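PDB 4PE3: TRAP dicarboxylate transporter-DctP subunit from Rhodobacter sphaeroides, which probably serves as the periplasmic solute-binding component of a TRAP transporter, perhaps capturing a carboxylate for uptake across the inner membrane. Local coordinates for residues G143-F157 with P235-K249. Numbering follows the deposited sequence.
Sequences GLQFIGVSTPGLEAF and PGFHSLPLVEVSMNK. With ZN (zinc ion), chain F.
F237 turns the CZ end of its ring edge onto one face of F157, a T-shaped pair with centroids 5.0 Å apart and planes at 57°. H238 CE1 reaches the same F157 ring obliquely, completing an aromatic cluster, while its NE2 bonds to D213. The F146 ring carries G148 N over one face and has E244 CB at its edge, 3.7 Å from CE1. The F157 cluster lies at one end of a long antiparallel association, whereas F146 packs along the paired strands. Strands 144-150 and 243-248 pair at the margin of the five-stranded sheet of one lobe, and the chains stay side by side as they cross toward the other lobe, as in the TRAP solute-binding fold. A classic beta bulge interrupts the pairing: I147 N and G148 N both donate to V245 O. Where the strands end, T151 OG1, anti to its own N (chi1 -180°), bonds P241 O in the carbonyl plane at 2.8 Å and accepts G153 N in an ST turn. E155 N donates to S239 O, and the E155 carboxylate chelates zinc through OE1 and OE2, both at 2.1 Å; D213 and Y214 also bind this ion. At the far end K249 NZ lies above the amide plane of Q145, 2.8 Å from OE1. A leucine in its place would probably cost Q145 OE1 this charged donor, leaving the amide to its other partner.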
loop_
_atom_site.group_PDB
_atom_site.type_symbol
_atom_site.label_atom_id
_atom_site.label_comp_id
_atom_site.label_asym_id
_atom_site.label_seq_id
_atom_site.Cartn_x
_atom_site.Cartn_y
_atom_site.Cartn_z
ATOM N N GLY A 143 -10.676 -17.432 -9.352
ATOM C CA GLY A 143 -11.066 -18.405 -8.344
ATOM C C GLY A 143 -10.790 -17.974 -6.919
ATOM O O GLY A 143 -10.750 -18.839 -6.023
ATOM N N LEU A 144 -10.584 -16.670 -6.710
ATOM C CA LEU A 144 -10.300 -16.114 -5.383
ATOM C C LEU A 144 -11.442 -15.249 -4.865
ATOM O O LEU A 144 -12.154 -14.603 -5.651
ATOM C CB LEU A 144 -9.034 -15.261 -5.409
ATOM C CG LEU A 144 -7.691 -15.949 -5.315
ATOM C CD1 LEU A 144 -7.455 -16.972 -6.379
ATOM C CD2 LEU A 144 -6.597 -14.888 -5.374
ATOM N N GLN A 145 -11.637 -15.253 -3.557
ATOM C CA GLN A 145 -12.495 -14.313 -2.874
ATOM C C GLN A 145 -11.604 -13.339 -2.119
ATOM O O GLN A 145 -10.705 -13.761 -1.391
ATOM C CB GLN A 145 -13.385 -15.031 -1.879
ATOM C CG GLN A 145 -14.335 -14.089 -1.194
ATOM C CD GLN A 145 -15.398 -13.557 -2.138
ATOM O OE1 GLN A 145 -15.579 -14.061 -3.260
ATOM N NE2 GLN A 145 -16.111 -12.526 -1.694
ATOM N N PHE A 146 -11.820 -12.038 -2.306
ATOM C CA PHE A 146 -11.120 -10.977 -1.550
ATOM C C PHE A 146 -11.794 -10.851 -0.192
ATOM O O PHE A 146 -12.990 -10.609 -0.117
ATOM C CB PHE A 146 -11.187 -9.650 -2.320
ATOM C CG PHE A 146 -10.619 -8.479 -1.572
ATOM C CD1 PHE A 146 -9.262 -8.337 -1.429
ATOM C CD2 PHE A 146 -11.446 -7.515 -1.026
ATOM C CE1 PHE A 146 -8.729 -7.255 -0.752
ATOM C CE2 PHE A 146 -10.912 -6.420 -0.356
ATOM C CZ PHE A 146 -9.565 -6.305 -0.216
ATOM N N ILE A 147 -11.051 -11.104 0.877
ATOM C CA ILE A 147 -11.586 -11.004 2.234
ATOM C C ILE A 147 -11.465 -9.575 2.771
ATOM O O ILE A 147 -12.454 -8.999 3.220
ATOM C CB ILE A 147 -10.880 -11.974 3.190
ATOM C CG1 ILE A 147 -11.104 -13.408 2.713
ATOM C CG2 ILE A 147 -11.401 -11.811 4.624
ATOM C CD1 ILE A 147 -10.146 -14.408 3.321
ATOM N N GLY A 148 -10.263 -9.006 2.728
ATOM C CA GLY A 148 -10.082 -7.640 3.175
ATOM C C GLY A 148 -8.684 -7.131 2.915
ATOM O O GLY A 148 -7.802 -7.848 2.452
ATOM N N VAL A 149 -8.500 -5.853 3.236
ATOM C CA VAL A 149 -7.305 -5.131 2.861
ATOM C C VAL A 149 -6.422 -4.863 4.076
ATOM O O VAL A 149 -6.893 -4.774 5.219
ATOM C CB VAL A 149 -7.689 -3.794 2.134
ATOM C CG1 VAL A 149 -8.197 -2.753 3.122
ATOM C CG2 VAL A 149 -6.525 -3.276 1.361
ATOM N N SER A 150 -5.123 -4.746 3.820
ATOM C CA SER A 150 -4.183 -4.264 4.811
ATOM C C SER A 150 -3.138 -3.454 4.081
ATOM O O SER A 150 -3.240 -3.248 2.889
ATOM C CB SER A 150 -3.562 -5.456 5.521
ATOM O OG SER A 150 -3.026 -6.387 4.591
ATOM N N THR A 151 -2.134 -2.966 4.804
ATOM C CA THR A 151 -1.040 -2.252 4.169
ATOM C C THR A 151 0.254 -2.327 4.992
ATOM O O THR A 151 0.210 -2.351 6.208
ATOM C CB THR A 151 -1.443 -0.770 3.947
ATOM O OG1 THR A 151 -0.373 -0.051 3.318
ATOM C CG2 THR A 151 -1.762 -0.123 5.263
ATOM N N PRO A 152 1.402 -2.320 4.316
ATOM C CA PRO A 152 2.662 -2.133 5.048
ATOM C C PRO A 152 2.934 -0.656 5.375
ATOM O O PRO A 152 3.985 -0.337 5.950
ATOM C CB PRO A 152 3.710 -2.644 4.067
ATOM C CG PRO A 152 3.096 -2.364 2.722
ATOM C CD PRO A 152 1.632 -2.623 2.893
ATOM N N GLY A 153 2.025 0.239 4.990
ATOM C CA GLY A 153 2.083 1.615 5.463
ATOM C C GLY A 153 2.135 2.686 4.392
ATOM O O GLY A 153 2.620 2.459 3.284
ATOM N N LEU A 154 1.603 3.850 4.733
ATOM C CA LEU A 154 1.804 5.046 3.916
ATOM C C LEU A 154 3.260 5.459 4.070
ATOM O O LEU A 154 3.743 5.637 5.206
ATOM C CB LEU A 154 0.882 6.152 4.391
ATOM C CG LEU A 154 1.080 7.520 3.759
ATOM C CD1 LEU A 154 0.892 7.485 2.250
ATOM C CD2 LEU A 154 0.149 8.524 4.436
ATOM N N GLU A 155 3.975 5.564 2.958
ATOM C CA GLU A 155 5.386 5.966 2.988
ATOM C C GLU A 155 5.509 7.430 3.342
ATOM O O GLU A 155 4.596 8.210 3.057
ATOM C CB GLU A 155 6.045 5.687 1.637
ATOM C CG GLU A 155 6.081 4.193 1.242
ATOM C CD GLU A 155 7.077 3.906 0.143
ATOM O OE1 GLU A 155 7.656 4.838 -0.403
ATOM O OE2 GLU A 155 7.276 2.720 -0.208
ATOM N N ALA A 156 6.619 7.804 3.976
ATOM C CA ALA A 156 6.972 9.209 4.139
ATOM C C ALA A 156 7.946 9.599 3.044
ATOM O O ALA A 156 8.641 8.756 2.499
ATOM C CB ALA A 156 7.591 9.422 5.494
ATOM N N PHE A 157 8.008 10.888 2.716
ATOM C CA PHE A 157 8.902 11.349 1.666
ATOM C C PHE A 157 10.206 11.805 2.294
ATOM O O PHE A 157 10.205 12.433 3.347
ATOM C CB PHE A 157 8.230 12.537 0.936
ATOM C CG PHE A 157 8.787 12.827 -0.443
ATOM C CD1 PHE A 157 8.821 11.850 -1.409
ATOM C CD2 PHE A 157 9.219 14.089 -0.782
ATOM C CE1 PHE A 157 9.315 12.101 -2.681
ATOM C CE2 PHE A 157 9.712 14.362 -2.055
ATOM C CZ PHE A 157 9.743 13.358 -3.010
ATOM N N PRO A 235 2.653 13.147 7.245
ATOM C CA PRO A 235 2.471 11.935 6.460
ATOM C C PRO A 235 2.850 12.137 5.014
ATOM O O PRO A 235 2.797 13.259 4.501
ATOM C CB PRO A 235 0.964 11.659 6.606
ATOM C CG PRO A 235 0.626 12.244 7.909
ATOM C CD PRO A 235 1.412 13.534 7.924
ATOM N N GLY A 236 3.313 11.086 4.365
ATOM C CA GLY A 236 3.612 11.161 2.953
ATOM C C GLY A 236 2.384 11.413 2.091
ATOM O O GLY A 236 1.246 11.435 2.571
ATOM N N PHE A 237 2.628 11.567 0.798
ATOM C CA PHE A 237 1.580 11.999 -0.122
ATOM C C PHE A 237 1.519 11.171 -1.394
ATOM O O PHE A 237 0.807 11.555 -2.325
ATOM C CB PHE A 237 1.759 13.486 -0.493
ATOM C CG PHE A 237 3.106 13.806 -1.056
ATOM C CD1 PHE A 237 3.370 13.597 -2.386
ATOM C CD2 PHE A 237 4.123 14.287 -0.239
ATOM C CE1 PHE A 237 4.606 13.864 -2.915
ATOM C CE2 PHE A 237 5.375 14.529 -0.753
ATOM C CZ PHE A 237 5.626 14.309 -2.090
ATOM N N HIS A 238 2.216 10.035 -1.473
ATOM C CA HIS A 238 2.270 9.376 -2.764
ATOM C C HIS A 238 2.231 7.860 -2.840
ATOM O O HIS A 238 1.826 7.343 -3.876
ATOM C CB HIS A 238 3.437 9.900 -3.588
ATOM C CG HIS A 238 4.696 9.137 -3.380
ATOM N ND1 HIS A 238 5.518 9.328 -2.291
ATOM C CD2 HIS A 238 5.259 8.150 -4.114
ATOM C CE1 HIS A 238 6.528 8.480 -2.358
ATOM N NE2 HIS A 238 6.402 7.765 -3.463
ATOM N N SER A 239 2.629 7.117 -1.805
ATOM C CA SER A 239 2.733 5.671 -1.922
ATOM C C SER A 239 2.144 4.957 -0.707
ATOM O O SER A 239 2.627 5.130 0.416
ATOM C CB SER A 239 4.178 5.247 -2.101
ATOM O OG SER A 239 4.194 3.825 -2.230
ATOM N N LEU A 240 1.102 4.163 -0.921
ATOM C CA LEU A 240 0.426 3.455 0.142
ATOM C C LEU A 240 -0.006 2.104 -0.438
ATOM O O LEU A 240 -1.120 1.978 -0.962
ATOM C CB LEU A 240 -0.773 4.270 0.644
ATOM C CG LEU A 240 -1.322 3.927 2.031
ATOM C CD1 LEU A 240 -2.263 5.037 2.540
ATOM C CD2 LEU A 240 -2.037 2.604 1.998
ATOM N N PRO A 241 0.875 1.098 -0.396
ATOM C CA PRO A 241 0.574 -0.164 -1.078
ATOM C C PRO A 241 -0.568 -0.969 -0.450
ATOM O O PRO A 241 -0.712 -1.039 0.764
ATOM C CB PRO A 241 1.883 -0.947 -0.983
ATOM C CG PRO A 241 2.935 0.076 -0.691
ATOM C CD PRO A 241 2.270 1.168 0.067
ATOM N N LEU A 242 -1.378 -1.583 -1.306
ATOM C CA LEU A 242 -2.492 -2.437 -0.895
ATOM C C LEU A 242 -2.014 -3.874 -0.784
ATOM O O LEU A 242 -1.475 -4.426 -1.738
ATOM C CB LEU A 242 -3.630 -2.344 -1.920
ATOM C CG LEU A 242 -4.997 -2.909 -1.579
ATOM C CD1 LEU A 242 -6.090 -2.346 -2.471
ATOM C CD2 LEU A 242 -4.965 -4.408 -1.732
ATOM N N VAL A 243 -2.193 -4.444 0.401
ATOM C CA VAL A 243 -1.958 -5.873 0.621
ATOM C C VAL A 243 -3.315 -6.543 0.782
ATOM O O VAL A 243 -4.156 -6.119 1.584
ATOM C CB VAL A 243 -1.057 -6.098 1.845
ATOM C CG1 VAL A 243 -1.148 -7.503 2.348
ATOM C CG2 VAL A 243 0.353 -5.755 1.472
ATOM N N GLU A 244 -3.581 -7.514 -0.079
ATOM C CA GLU A 244 -4.855 -8.214 -0.037
ATOM C C GLU A 244 -4.764 -9.478 0.807
ATOM O O GLU A 244 -3.710 -10.144 0.825
ATOM C CB GLU A 244 -5.306 -8.616 -1.447
ATOM C CG GLU A 244 -4.394 -9.611 -2.165
ATOM C CD GLU A 244 -4.900 -9.969 -3.546
ATOM O OE1 GLU A 244 -4.488 -9.311 -4.525
ATOM O OE2 GLU A 244 -5.722 -10.920 -3.672
ATOM N N VAL A 245 -5.851 -9.777 1.519
ATOM C CA VAL A 245 -6.056 -11.070 2.169
ATOM C C VAL A 245 -7.202 -11.705 1.399
ATOM O O VAL A 245 -8.323 -11.191 1.392
ATOM C CB VAL A 245 -6.448 -10.915 3.655
ATOM C CG1 VAL A 245 -6.680 -12.241 4.309
ATOM C CG2 VAL A 245 -5.364 -10.151 4.411
ATOM N N SER A 246 -6.886 -12.795 0.711
ATOM C CA SER A 246 -7.823 -13.448 -0.202
ATOM C C SER A 246 -7.666 -14.961 -0.113
ATOM O O SER A 246 -6.594 -15.451 0.270
ATOM C CB SER A 246 -7.537 -13.021 -1.630
ATOM O OG SER A 246 -7.580 -11.608 -1.745
HETATM N N MSE A 247 -8.695 -15.710 -0.497
HETATM C CA MSE A 247 -8.631 -17.163 -0.385
HETATM C C MSE A 247 -9.420 -17.823 -1.490
HETATM O O MSE A 247 -10.140 -17.163 -2.267
HETATM C CB MSE A 247 -9.124 -17.620 0.986
HETATM C CG MSE A 247 -10.625 -17.631 1.202
HETATM SE SE MSE A 247 -11.101 -18.541 2.865
HETATM C CE MSE A 247 -10.669 -20.331 2.266
ATOM N N ASN A 248 -9.306 -19.131 -1.555
ATOM C CA ASN A 248 -9.998 -19.922 -2.535
ATOM C C ASN A 248 -11.483 -19.661 -2.444
ATOM O O ASN A 248 -12.081 -19.789 -1.394
ATOM C CB ASN A 248 -9.721 -21.398 -2.267
ATOM C CG ASN A 248 -10.447 -22.304 -3.254
ATOM O OD1 ASN A 248 -11.653 -22.535 -3.158
ATOM N ND2 ASN A 248 -9.708 -22.769 -4.230
ATOM N N LYS A 249 -12.108 -19.279 -3.552
ATOM C CA LYS A 249 -13.498 -18.849 -3.495
ATOM C C LYS A 249 -14.483 -19.998 -3.263
ATOM O O LYS A 249 -15.441 -19.852 -2.518
ATOM C CB LYS A 249 -13.876 -18.119 -4.759
ATOM C CG LYS A 249 -15.311 -17.571 -4.708
ATOM C CD LYS A 249 -15.574 -16.632 -5.809
ATOM C CE LYS A 249 -17.016 -16.277 -5.824
ATOM N NZ LYS A 249 -17.483 -15.742 -4.525
HETATM ZN ZN ZN F . 8.634 3.517 -1.657
HETATM O O HOH W 1 -12.473 -21.232 -6.051
HETATM O O HOH W 2 3.324 8.751 6.145
HETATM O O HOH W 3 3.993 8.449 0.356
HETATM O O HOH W 4 6.967 3.414 -2.927
HETATM O O HOH W 5 9.584 1.801 -2.031
#